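Local coordinates for citrate lyase subunit beta-like protein (Mycobacterium tuberculosis H37Rv, PDB 6CHU) that acts as a magnesium-dependent lyase of the HpcH/HpaI aldolase family, with a bifunctional role in itaconate dissimilation and leucine catabolism, at residues Ala14-Leu19 with Ala35-Ile40; Leu41-Gly46 with Ala54-Leu59; Val189-Leu194 with Val215-Ser220. All blocks are in the same frame, centred on the assembly; numbering follows the deposited sequence.

How the contacts relate
All three contacts belong to one closed eight-stranded parallel barrel, a TIM barrel, and follow one another along the chain. Contact 1 pairs the first two strands, 17-22 and 38-42. Contact 2 continues from the end of strand 38-42 onto helix 52-61, its centre about 17 Å from that of contact 1. Contact 3 lies where the last two strands end, its centre about 12 Å from that of contact 1 and about 19 Å from that of contact 2. As the barrel closes, strand 213-216 borders strand 17-22, and Cys216 N probably hydrogen-bonds to Trp18 O (2.7 Å). They build barrel wall, helical layer and loops at the end where Glu120 and Asp146 bind magnesium.

Contact 1. Residues Ala14-Leu19 with Ala35-Ile40; sequences AGPGWL and AADVVI
Parallel strand pairing joins Trp18 to Val38 and Leu19 to Val39 at the start of the TIM barrel, where strands 17-22 and 38-42 are the two strands of a beta-alpha-beta unit. The ladder runs through Leu19, whose N donates to Val38 O (2.9 Å) and whose O accepts from Ile40 N (2.9 Å). At the entry to the pair, Gly17 and Asp37 grip each other reciprocally. Asp37 N donates to Gly17 O at 2.8 Å, while Asp37 OD2 turns its anti lone pair to Gly17 N at 2.9 Å. A weak second bond reaches Gly17 O from Val38 N. With CG beside its own backbone N (chi1 -66°), the Asp37 carboxylate lies against the backbone of Gly15, CG being 3.3 Å from Gly15 CA.

On the face carrying Trp18 and Val38, the valine sits over the indole: Val38 CB is 3.5 Å from the centroid of the five-membered ring and only 4° off its normal, a CH-pi contact. The methyl CG2 lies toward NE1, CG1 toward the six-membered ring. On the other face, Leu19 CB rests on Ala36 CB at 3.5 Å, just beyond the end of helix 29-35. Around this pair, the indole also touches strands 184-187 and 213-216, Val39 bonds through its backbone to Arg68 and Val70, and Asp37 OD1 forms a salt bridge with Arg226 of helix 221-228.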
ATOM      1  N   ALA A  14     -17.798  18.710 -14.751  1.00 45.52           N
ATOM      2  CA  ALA A  14     -17.051  18.582 -15.992  1.00 46.33           C
ATOM      3  C   ALA A  14     -16.694  17.119 -16.239  1.00 44.28           C
ATOM      4  O   ALA A  14     -16.648  16.295 -15.321  1.00 45.27           O
ATOM      5  CB  ALA A  14     -15.787  19.443 -15.956  1.00 41.46           C
ATOM      6  N   GLY A  15     -16.445  16.799 -17.506  1.00 44.43           N
ATOM      7  CA  GLY A  15     -16.114  15.456 -17.876  1.00 38.62           C
ATOM      8  C   GLY A  15     -14.768  15.020 -17.324  1.00 33.65           C
ATOM      9  O   GLY A  15     -14.075  15.770 -16.618  1.00 32.58           O
ATOM     10  N   PRO A  16     -14.383  13.789 -17.650  1.00 28.11           N
ATOM     11  CA  PRO A  16     -13.154  13.207 -17.096  1.00 27.42           C
ATOM     12  C   PRO A  16     -11.885  13.531 -17.867  1.00 27.02           C
ATOM     13  O   PRO A  16     -10.808  13.106 -17.438  1.00 25.74           O
ATOM     14  CB  PRO A  16     -13.455  11.701 -17.172  1.00 28.95           C
ATOM     15  CG  PRO A  16     -14.284  11.573 -18.431  1.00 32.52           C
ATOM     16  CD  PRO A  16     -15.109  12.841 -18.517  1.00 31.50           C
ATOM     17  N   GLY A  17     -11.972  14.250 -18.983  1.00 26.21           N
ATOM     18  CA  GLY A  17     -10.798  14.455 -19.806  1.00 26.34           C
ATOM     19  C   GLY A  17     -10.144  15.791 -19.546  1.00 23.05           C
ATOM     20  O   GLY A  17     -10.598  16.822 -20.050  1.00 27.20           O
ATOM     21  N   TRP A  18      -9.078  15.777 -18.758  1.00 23.43           N
ATOM     22  CA  TRP A  18      -8.315  16.970 -18.434  1.00 24.41           C
ATOM     23  C   TRP A  18      -7.041  16.992 -19.268  1.00 24.82           C
ATOM     24  O   TRP A  18      -6.444  15.948 -19.545  1.00 26.28           O
ATOM     25  CB  TRP A  18      -7.962  17.004 -16.948  1.00 23.89           C
ATOM     26  CG  TRP A  18      -9.136  17.224 -16.044  1.00 25.14           C
ATOM     27  CD1 TRP A  18     -10.426  16.815 -16.236  1.00 26.37           C
ATOM     28  CD2 TRP A  18      -9.108  17.893 -14.780  1.00 22.47           C
ATOM     29  NE1 TRP A  18     -11.206  17.196 -15.156  1.00 25.45           N
ATOM     30  CE2 TRP A  18     -10.417  17.869 -14.260  1.00 25.39           C
ATOM     31  CE3 TRP A  18      -8.100  18.523 -14.048  1.00 23.24           C
ATOM     32  CZ2 TRP A  18     -10.744  18.452 -13.031  1.00 23.30           C
ATOM     33  CZ3 TRP A  18      -8.430  19.108 -12.824  1.00 24.72           C
ATOM     34  CH2 TRP A  18      -9.737  19.062 -12.335  1.00 23.10           C
ATOM     35  N   LEU A  19      -6.617  18.191 -19.657  1.00 23.96           N
ATOM     36  CA  LEU A  19      -5.538  18.324 -20.634  1.00 24.75           C
ATOM     37  C   LEU A  19      -4.559  19.400 -20.190  1.00 23.53           C
ATOM     38  O   LEU A  19      -4.947  20.562 -20.028  1.00 24.92           O
ATOM     39  CB  LEU A  19      -6.105  18.646 -22.018  1.00 23.62           C
ATOM     40  CG  LEU A  19      -5.099  18.978 -23.116  1.00 24.80           C
ATOM     41  CD1 LEU A  19      -4.152  17.808 -23.331  1.00 25.44           C
ATOM     42  CD2 LEU A  19      -5.817  19.323 -24.405  1.00 25.39           C
ATOM     43  N   ALA A  35     -10.921  21.105 -26.939  1.00 35.94           N
ATOM     44  CA  ALA A  35     -10.662  19.667 -26.991  1.00 36.75           C
ATOM     45  C   ALA A  35     -10.964  18.962 -25.676  1.00 35.03           C
ATOM     46  O   ALA A  35     -11.310  17.777 -25.679  1.00 33.23           O
ATOM     47  CB  ALA A  35      -9.205  19.402 -27.370  1.00 35.18           C
ATOM     48  N   ALA A  36     -10.833  19.650 -24.550  1.00 28.85           N
ATOM     49  CA  ALA A  36     -10.836  18.978 -23.265  1.00 27.70           C
ATOM     50  C   ALA A  36     -12.026  19.410 -22.418  1.00 31.38           C
ATOM     51  O   ALA A  36     -12.690  20.418 -22.687  1.00 31.24           O
ATOM     52  CB  ALA A  36      -9.535  19.251 -22.505  1.00 26.31           C
ATOM     53  N   ASP A  37     -12.290  18.613 -21.384  1.00 27.16           N
ATOM     54  CA  ASP A  37     -13.291  18.979 -20.390  1.00 32.57           C
ATOM     55  C   ASP A  37     -12.758  20.061 -19.456  1.00 31.09           C
ATOM     56  O   ASP A  37     -13.432  21.062 -19.202  1.00 29.95           O
ATOM     57  CB  ASP A  37     -13.717  17.737 -19.608  1.00 28.73           C
ATOM     58  CG  ASP A  37     -14.441  16.730 -20.480  1.00 30.91           C
ATOM     59  OD1 ASP A  37     -15.448  17.101 -21.109  1.00 35.48           O
ATOM     60  OD2 ASP A  37     -13.999  15.568 -20.540  1.00 31.85           O
ATOM     61  N   VAL A  38     -11.538  19.888 -18.963  1.00 26.20           N
ATOM     62  CA  VAL A  38     -10.863  20.889 -18.136  1.00 24.98           C
ATOM     63  C   VAL A  38      -9.449  21.053 -18.671  1.00 27.97           C
ATOM     64  O   VAL A  38      -8.795  20.067 -19.024  1.00 28.04           O
ATOM     65  CB  VAL A  38     -10.834  20.484 -16.644  1.00 25.60           C
ATOM     66  CG1 VAL A  38      -9.941  21.439 -15.822  1.00 21.26           C
ATOM     67  CG2 VAL A  38     -12.227  20.471 -16.066  1.00 28.90           C
ATOM     68  N   VAL A  39      -8.978  22.293 -18.742  1.00 24.94           N
ATOM     69  CA  VAL A  39      -7.616  22.586 -19.167  1.00 23.10           C
ATOM     70  C   VAL A  39      -6.780  22.904 -17.935  1.00 24.86           C
ATOM     71  O   VAL A  39      -7.209  23.676 -17.064  1.00 25.18           O
ATOM     72  CB  VAL A  39      -7.586  23.756 -20.164  1.00 24.32           C
ATOM     73  CG1 VAL A  39      -6.156  24.173 -20.461  1.00 29.56           C
ATOM     74  CG2 VAL A  39      -8.317  23.375 -21.455  1.00 27.15           C
ATOM     75  N   ILE A  40      -5.585  22.329 -17.864  1.00 21.17           N
ATOM     76  CA  ILE A  40      -4.600  22.681 -16.846  1.00 20.62           C
ATOM     77  C   ILE A  40      -3.571  23.575 -17.525  1.00 26.91           C
ATOM     78  O   ILE A  40      -2.703  23.088 -18.259  1.00 23.85           O
ATOM     79  CB  ILE A  40      -3.929  21.448 -16.232  1.00 20.80           C
ATOM     80  CG1 ILE A  40      -4.960  20.439 -15.719  1.00 21.95           C
ATOM     81  CG2 ILE A  40      -2.992  21.880 -15.097  1.00 20.75           C
ATOM     82  CD1 ILE A  40      -4.360  19.042 -15.492  1.00 22.01           C
TER

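Contact 2. Residues Leu41-Gly46 with Ala54-Leu59; sequences LDLEDG and AARNAL
Leu41, Leu43, Ala55 and Leu59 form the apolar part of this contact, which lays helix 52-61 against the end of strand 38-42 and the loop that follows, without a hydrogen bond between the two segments. With CG anti to the backbone N (chi1 -169°), Leu59 directs its two methyls at both leucines of 41-46: CD1 meets Leu41 CD1 at 3.9 Å, and CD2 approaches Leu43 CD1 at 4.3 Å. One helical turn earlier, Ala55 CB lies 4.0 Å from Leu43 CD2. Leu43 CD2 also lies 4.2 Å from Arg56 CG.

The hydrogen bonds of Asp42 with the backbone stay within its own segment. Directed away from the helix, Asp42 folds the chain beyond the strand: OD1 accepts from Glu44 N (2.8 Å) in an Asx turn, and OD2 from Gly46 N (2.8 Å), both donors standing well above the carboxylate plane. A salt bridge from Asp42 OD1 to NE of Arg72, a substrate-binding residue, probably helps to position that guanidinium.

Arg56 reaches Asp84 through NE and Asp80 through NH2, tying helix 52-61 to helix 79-89, while Leu43 and Leu59 both pack on Val71 of strand 69-72, which completes this beta-alpha-beta unit.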
ATOM      1  N   LEU A  41      -3.646  24.884 -17.289  1.00 22.76           N
ATOM      2  CA  LEU A  41      -2.631  25.784 -17.826  1.00 24.22           C
ATOM      3  C   LEU A  41      -1.395  25.648 -16.949  1.00 29.00           C
ATOM      4  O   LEU A  41      -1.473  25.806 -15.723  1.00 25.92           O
ATOM      5  CB  LEU A  41      -3.131  27.228 -17.884  1.00 24.48           C
ATOM      6  CG  LEU A  41      -4.271  27.506 -18.874  1.00 23.74           C
ATOM      7  CD1 LEU A  41      -4.822  28.923 -18.677  1.00 27.64           C
ATOM      8  CD2 LEU A  41      -3.841  27.315 -20.338  1.00 23.90           C
ATOM      9  N   ASP A  42      -0.269  25.308 -17.567  1.00 25.39           N
ATOM     10  CA  ASP A  42       0.883  24.790 -16.848  1.00 26.02           C
ATOM     11  C   ASP A  42       1.972  25.849 -16.755  1.00 24.79           C
ATOM     12  O   ASP A  42       2.468  26.326 -17.781  1.00 25.97           O
ATOM     13  CB  ASP A  42       1.415  23.539 -17.539  1.00 25.70           C
ATOM     14  CG  ASP A  42       2.405  22.788 -16.690  1.00 27.19           C
ATOM     15  OD1 ASP A  42       2.520  23.104 -15.476  1.00 22.51           O
ATOM     16  OD2 ASP A  42       3.063  21.876 -17.237  1.00 24.60           O
ATOM     17  N   LEU A  43       2.354  26.196 -15.527  1.00 24.10           N
ATOM     18  CA  LEU A  43       3.529  27.018 -15.273  1.00 24.21           C
ATOM     19  C   LEU A  43       4.728  26.195 -14.812  1.00 26.06           C
ATOM     20  O   LEU A  43       5.828  26.752 -14.665  1.00 21.82           O
ATOM     21  CB  LEU A  43       3.211  28.087 -14.213  1.00 22.59           C
ATOM     22  CG  LEU A  43       2.040  29.028 -14.500  1.00 22.15           C
ATOM     23  CD1 LEU A  43       1.743  29.855 -13.228  1.00 23.39           C
ATOM     24  CD2 LEU A  43       2.355  29.947 -15.671  1.00 27.88           C
ATOM     25  N   GLU A  44       4.553  24.889 -14.590  1.00 23.02           N
ATOM     26  CA  GLU A  44       5.651  24.067 -14.091  1.00 24.55           C
ATOM     27  C   GLU A  44       6.329  23.302 -15.230  1.00 24.67           C
ATOM     28  O   GLU A  44       6.826  23.918 -16.178  1.00 25.74           O
ATOM     29  CB  GLU A  44       5.170  23.116 -12.983  1.00 21.46           C
ATOM     30  CG  GLU A  44       6.320  22.605 -12.084  1.00 22.22           C
ATOM     31  CD  GLU A  44       6.302  21.097 -11.849  1.00 25.92           C
ATOM     32  OE1 GLU A  44       5.673  20.357 -12.636  1.00 22.63           O
ATOM     33  OE2 GLU A  44       6.922  20.652 -10.855  1.00 22.49           O
ATOM     34  N   ASP A  45       6.368  21.968 -15.158  1.00 22.75           N
ATOM     35  CA  ASP A  45       7.310  21.229 -15.998  1.00 24.47           C
ATOM     36  C   ASP A  45       7.019  21.347 -17.489  1.00 28.36           C
ATOM     37  O   ASP A  45       7.928  21.126 -18.298  1.00 28.30           O
ATOM     38  CB  ASP A  45       7.354  19.759 -15.577  1.00 22.78           C
ATOM     39  CG  ASP A  45       8.228  19.548 -14.369  1.00 26.31           C
ATOM     40  OD1 ASP A  45       8.881  20.535 -13.946  1.00 26.31           O
ATOM     41  OD2 ASP A  45       8.254  18.418 -13.836  1.00 25.94           O
ATOM     42  N   GLY A  46       5.803  21.716 -17.876  1.00 26.60           N
ATOM     43  CA  GLY A  46       5.540  21.914 -19.294  1.00 28.60           C
ATOM     44  C   GLY A  46       6.199  23.137 -19.903  1.00 30.50           C
ATOM     45  O   GLY A  46       6.198  23.260 -21.134  1.00 27.60           O
ATOM     46  N   ALA A  54       7.358  34.543 -19.569  1.00 36.15           N
ATOM     47  CA  ALA A  54       6.433  34.727 -20.685  1.00 38.45           C
ATOM     48  C   ALA A  54       5.140  33.945 -20.475  1.00 37.12           C
ATOM     49  O   ALA A  54       4.072  34.387 -20.914  1.00 33.72           O
ATOM     50  CB  ALA A  54       7.103  34.320 -21.999  1.00 41.42           C
ATOM     51  N   ALA A  55       5.213  32.791 -19.806  1.00 31.39           N
ATOM     52  CA  ALA A  55       4.005  32.015 -19.538  1.00 30.51           C
ATOM     53  C   ALA A  55       3.093  32.746 -18.560  1.00 32.29           C
ATOM     54  O   ALA A  55       1.865  32.693 -18.691  1.00 34.35           O
ATOM     55  CB  ALA A  55       4.373  30.633 -18.999  1.00 28.76           C
ATOM     56  N   ARG A  56       3.678  33.440 -17.580  1.00 34.62           N
ATOM     57  CA  ARG A  56       2.877  34.199 -16.622  1.00 30.47           C
ATOM     58  C   ARG A  56       2.156  35.361 -17.292  1.00 28.22           C
ATOM     59  O   ARG A  56       1.008  35.666 -16.946  1.00 33.65           O
ATOM     60  CB  ARG A  56       3.764  34.697 -15.480  1.00 28.48           C
ATOM     61  CG  ARG A  56       4.349  33.546 -14.682  1.00 28.34           C
ATOM     62  CD  ARG A  56       5.238  33.975 -13.520  1.00 29.28           C
ATOM     63  NE  ARG A  56       5.832  32.781 -12.929  1.00 28.66           N
ATOM     64  CZ  ARG A  56       7.124  32.471 -12.972  1.00 29.89           C
ATOM     65  NH1 ARG A  56       7.998  33.295 -13.537  1.00 30.98           N
ATOM     66  NH2 ARG A  56       7.539  31.334 -12.423  1.00 29.37           N
ATOM     67  N   ASN A  57       2.808  36.022 -18.253  1.00 32.36           N
ATOM     68  CA  ASN A  57       2.136  37.079 -19.002  1.00 35.52           C
ATOM     69  C   ASN A  57       1.016  36.511 -19.866  1.00 35.71           C
ATOM     70  O   ASN A  57      -0.066  37.101 -19.951  1.00 35.74           O
ATOM     71  CB  ASN A  57       3.143  37.843 -19.863  1.00 43.24           C
ATOM     72  CG  ASN A  57       4.134  38.637 -19.034  1.00 48.95           C
ATOM     73  OD1 ASN A  57       3.819  39.086 -17.934  1.00 52.75           O
ATOM     74  ND2 ASN A  57       5.341  38.809 -19.558  1.00 50.38           N
ATOM     75  N   ALA A  58       1.251  35.366 -20.512  1.00 31.88           N
ATOM     76  CA  ALA A  58       0.189  34.756 -21.305  1.00 35.91           C
ATOM     77  C   ALA A  58      -0.986  34.369 -20.420  1.00 35.67           C
ATOM     78  O   ALA A  58      -2.148  34.476 -20.829  1.00 39.09           O
ATOM     79  CB  ALA A  58       0.719  33.534 -22.058  1.00 41.38           C
ATOM     80  N   LEU A  59      -0.694  33.919 -19.197  1.00 34.39           N
ATOM     81  CA  LEU A  59      -1.750  33.575 -18.254  1.00 33.35           C
ATOM     82  C   LEU A  59      -2.676  34.757 -18.010  1.00 36.10           C
ATOM     83  O   LEU A  59      -3.902  34.601 -17.978  1.00 34.71           O
ATOM     84  CB  LEU A  59      -1.131  33.101 -16.940  1.00 33.21           C
ATOM     85  CG  LEU A  59      -2.094  32.451 -15.952  1.00 35.90           C
ATOM     86  CD1 LEU A  59      -2.462  31.063 -16.450  1.00 34.11           C
ATOM     87  CD2 LEU A  59      -1.469  32.396 -14.559  1.00 35.12           C
TER

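Contact 3. Residues Val189-Leu194 with Val215-Ser220; sequences VHLDIL and VCIHPS
The TIM barrel's last two strands, 184-187 and 213-216, end here, and Val189 and Ile193 of the loop after the seventh meet Val215, Ile217 and His218 at the end of the eighth, on the side of the barrel where magnesium is bound. Val189 CG1 touches both Val215 CG1 (3.8 Å) and Ile217 CG2 (3.9 Å). Val189 CA makes a CA-H...O contact with Val215 O. In place of a direct backbone bond, one water accepts from His190 N and donates to Val215 O.

Farther along, Ile193 packs over Ile217 and His218. Its CG1 is 3.4 Å from Ile217 CD1, tighter than usual; as Ile217 has an unstaggered chi2 of 112°, the exact placing of that methyl is doubtful. Ile193 CG2 rests over one face of the His218 imidazole, 4.2 Å from its centroid, and Pro219 CD also lies against a face of this ring. Met259 of a neighbouring subunit packs on Ile193 and Ile217, so the contact borders the subunit interface.

A second water links Ile193 O to Ser220 OG. Ser220 OG is hydrogen-bonded to His218 ND1 (2.8 Å), which also receives a capping bond from Ser220 N (3.1 Å), with the donor tilted 26° out of the imidazole plane.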
ATOM      1  N   VAL A 189      -0.782  10.839 -16.020  1.00 19.75           N
ATOM      2  CA  VAL A 189      -0.718  10.984 -17.468  1.00 18.94           C
ATOM      3  C   VAL A 189      -0.052   9.772 -18.099  1.00 21.58           C
ATOM      4  O   VAL A 189       0.801   9.105 -17.501  1.00 22.49           O
ATOM      5  CB  VAL A 189       0.032  12.270 -17.859  1.00 24.54           C
ATOM      6  CG1 VAL A 189      -0.699  13.499 -17.361  1.00 20.66           C
ATOM      7  CG2 VAL A 189       1.467  12.243 -17.347  1.00 27.80           C
ATOM      8  N   HIS A 190      -0.432   9.502 -19.341  1.00 21.91           N
ATOM      9  CA  HIS A 190       0.139   8.433 -20.149  1.00 24.31           C
ATOM     10  C   HIS A 190       1.104   9.103 -21.115  1.00 23.92           C
ATOM     11  O   HIS A 190       0.675   9.665 -22.120  1.00 25.72           O
ATOM     12  CB  HIS A 190      -0.972   7.689 -20.879  1.00 23.54           C
ATOM     13  CG  HIS A 190      -0.563   6.349 -21.398  1.00 25.56           C
ATOM     14  ND1 HIS A 190      -0.596   5.211 -20.620  1.00 24.00           N
ATOM     15  CD2 HIS A 190      -0.125   5.962 -22.619  1.00 29.47           C
ATOM     16  CE1 HIS A 190      -0.192   4.180 -21.341  1.00 28.94           C
ATOM     17  NE2 HIS A 190       0.108   4.610 -22.554  1.00 29.56           N
ATOM     18  N   LEU A 191       2.408   9.050 -20.811  1.00 24.63           N
ATOM     19  CA  LEU A 191       3.366   9.828 -21.595  1.00 27.26           C
ATOM     20  C   LEU A 191       3.534   9.305 -23.014  1.00 26.94           C
ATOM     21  O   LEU A 191       3.925  10.077 -23.901  1.00 26.82           O
ATOM     22  CB  LEU A 191       4.728   9.865 -20.900  1.00 28.09           C
ATOM     23  CG  LEU A 191       4.804  10.725 -19.633  1.00 27.39           C
ATOM     24  CD1 LEU A 191       6.252  10.869 -19.233  1.00 32.89           C
ATOM     25  CD2 LEU A 191       4.192  12.103 -19.842  1.00 27.70           C
ATOM     26  N   ASP A 192       3.249   8.024 -23.254  1.00 24.44           N
ATOM     27  CA  ASP A 192       3.385   7.444 -24.593  1.00 29.76           C
ATOM     28  C   ASP A 192       2.130   7.788 -25.386  1.00 25.81           C
ATOM     29  O   ASP A 192       1.153   7.035 -25.404  1.00 25.92           O
ATOM     30  CB  ASP A 192       3.608   5.936 -24.516  1.00 27.92           C
ATOM     31  CG  ASP A 192       4.016   5.336 -25.854  1.00 34.99           C
ATOM     32  OD1 ASP A 192       3.913   6.031 -26.885  1.00 28.83           O
ATOM     33  OD2 ASP A 192       4.437   4.164 -25.879  1.00 35.69           O
ATOM     34  N   ILE A 193       2.188   8.923 -26.091  1.00 26.14           N
ATOM     35  CA  ILE A 193       0.994   9.510 -26.702  1.00 27.68           C
ATOM     36  C   ILE A 193       0.392   8.574 -27.745  1.00 28.18           C
ATOM     37  O   ILE A 193      -0.829   8.389 -27.808  1.00 30.70           O
ATOM     38  CB  ILE A 193       1.332  10.880 -27.318  1.00 25.50           C
ATOM     39  CG1 ILE A 193       1.707  11.871 -26.222  1.00 28.90           C
ATOM     40  CG2 ILE A 193       0.173  11.385 -28.168  1.00 25.14           C
ATOM     41  CD1 ILE A 193       2.174  13.213 -26.760  1.00 30.93           C
ATOM     42  N   LEU A 194       1.234   8.005 -28.607  1.00 28.40           N
ATOM     43  CA  LEU A 194       0.727   7.144 -29.667  1.00 28.33           C
ATOM     44  C   LEU A 194       0.283   5.778 -29.157  1.00 28.80           C
ATOM     45  O   LEU A 194      -0.337   5.028 -29.923  1.00 29.25           O
ATOM     46  CB  LEU A 194       1.787   6.975 -30.764  1.00 34.54           C
ATOM     47  CG  LEU A 194       2.193   8.269 -31.475  1.00 35.71           C
ATOM     48  CD1 LEU A 194       3.253   7.980 -32.528  1.00 34.60           C
ATOM     49  CD2 LEU A 194       0.977   8.925 -32.108  1.00 35.27           C
ATOM     50  N   VAL A 215      -5.846  12.510 -16.542  1.00 19.57           N
ATOM     51  CA  VAL A 215      -5.212  13.703 -17.091  1.00 18.83           C
ATOM     52  C   VAL A 215      -4.401  13.311 -18.318  1.00 22.41           C
ATOM     53  O   VAL A 215      -3.768  12.243 -18.357  1.00 22.05           O
ATOM     54  CB  VAL A 215      -4.348  14.399 -16.025  1.00 24.78           C
ATOM     55  CG1 VAL A 215      -3.738  15.680 -16.600  1.00 23.02           C
ATOM     56  CG2 VAL A 215      -5.220  14.734 -14.800  1.00 19.15           C
ATOM     57  N   CYS A 216      -4.455  14.162 -19.341  1.00 21.98           N
ATOM     58  CA  CYS A 216      -3.825  13.919 -20.632  1.00 23.74           C
ATOM     59  C   CYS A 216      -2.787  14.990 -20.937  1.00 26.24           C
ATOM     60  O   CYS A 216      -2.884  16.123 -20.459  1.00 24.21           O
ATOM     61  CB  CYS A 216      -4.861  13.913 -21.754  1.00 27.12           C
ATOM     62  SG  CYS A 216      -6.155  12.698 -21.527  1.00 26.77           S
ATOM     63  N   ILE A 217      -1.802  14.630 -21.764  1.00 25.68           N
ATOM     64  CA  ILE A 217      -0.792  15.580 -22.222  1.00 25.99           C
ATOM     65  C   ILE A 217      -0.888  15.855 -23.711  1.00 28.72           C
ATOM     66  O   ILE A 217      -0.109  16.668 -24.234  1.00 27.88           O
ATOM     67  CB  ILE A 217       0.625  15.113 -21.839  1.00 29.73           C
ATOM     68  CG1 ILE A 217       0.747  13.613 -22.044  1.00 36.14           C
ATOM     69  CG2 ILE A 217       0.919  15.420 -20.361  1.00 24.90           C
ATOM     70  CD1 ILE A 217       1.640  13.263 -23.127  1.00 35.92           C
ATOM     71  N   HIS A 218      -1.836  15.234 -24.412  1.00 23.73           N
ATOM     72  CA  HIS A 218      -2.049  15.515 -25.827  1.00 26.99           C
ATOM     73  C   HIS A 218      -3.544  15.436 -26.114  1.00 24.42           C
ATOM     74  O   HIS A 218      -4.225  14.543 -25.589  1.00 25.82           O
ATOM     75  CB  HIS A 218      -1.287  14.522 -26.715  1.00 26.23           C
ATOM     76  CG  HIS A 218      -1.224  14.915 -28.159  1.00 27.39           C
ATOM     77  ND1 HIS A 218      -2.214  14.589 -29.062  1.00 29.62           N
ATOM     78  CD2 HIS A 218      -0.283  15.589 -28.859  1.00 30.68           C
ATOM     79  CE1 HIS A 218      -1.885  15.050 -30.258  1.00 35.04           C
ATOM     80  NE2 HIS A 218      -0.719  15.662 -30.162  1.00 29.56           N
ATOM     81  N   PRO A 219      -4.087  16.352 -26.920  1.00 26.81           N
ATOM     82  CA  PRO A 219      -5.548  16.367 -27.121  1.00 27.58           C
ATOM     83  C   PRO A 219      -6.100  15.100 -27.757  1.00 31.51           C
ATOM     84  O   PRO A 219      -7.280  14.786 -27.546  1.00 27.79           O
ATOM     85  CB  PRO A 219      -5.770  17.592 -28.020  1.00 32.55           C
ATOM     86  CG  PRO A 219      -4.463  17.829 -28.693  1.00 34.41           C
ATOM     87  CD  PRO A 219      -3.410  17.406 -27.702  1.00 28.77           C
ATOM     88  N   SER A 220      -5.286  14.358 -28.519  1.00 29.47           N
ATOM     89  CA  SER A 220      -5.749  13.101 -29.104  1.00 27.92           C
ATOM     90  C   SER A 220      -6.123  12.081 -28.037  1.00 28.57           C
ATOM     91  O   SER A 220      -6.858  11.130 -28.332  1.00 29.65           O
ATOM     92  CB  SER A 220      -4.670  12.512 -30.017  1.00 30.62           C
ATOM     93  OG  SER A 220      -3.550  12.121 -29.241  1.00 30.30           O
TER
HETATM   94  O   HOH W   1      -3.152  10.068 -19.977  1.00 26.50           O
HETATM   95  O   HOH W   2      -2.980   9.371 -29.248  1.00 37.81           O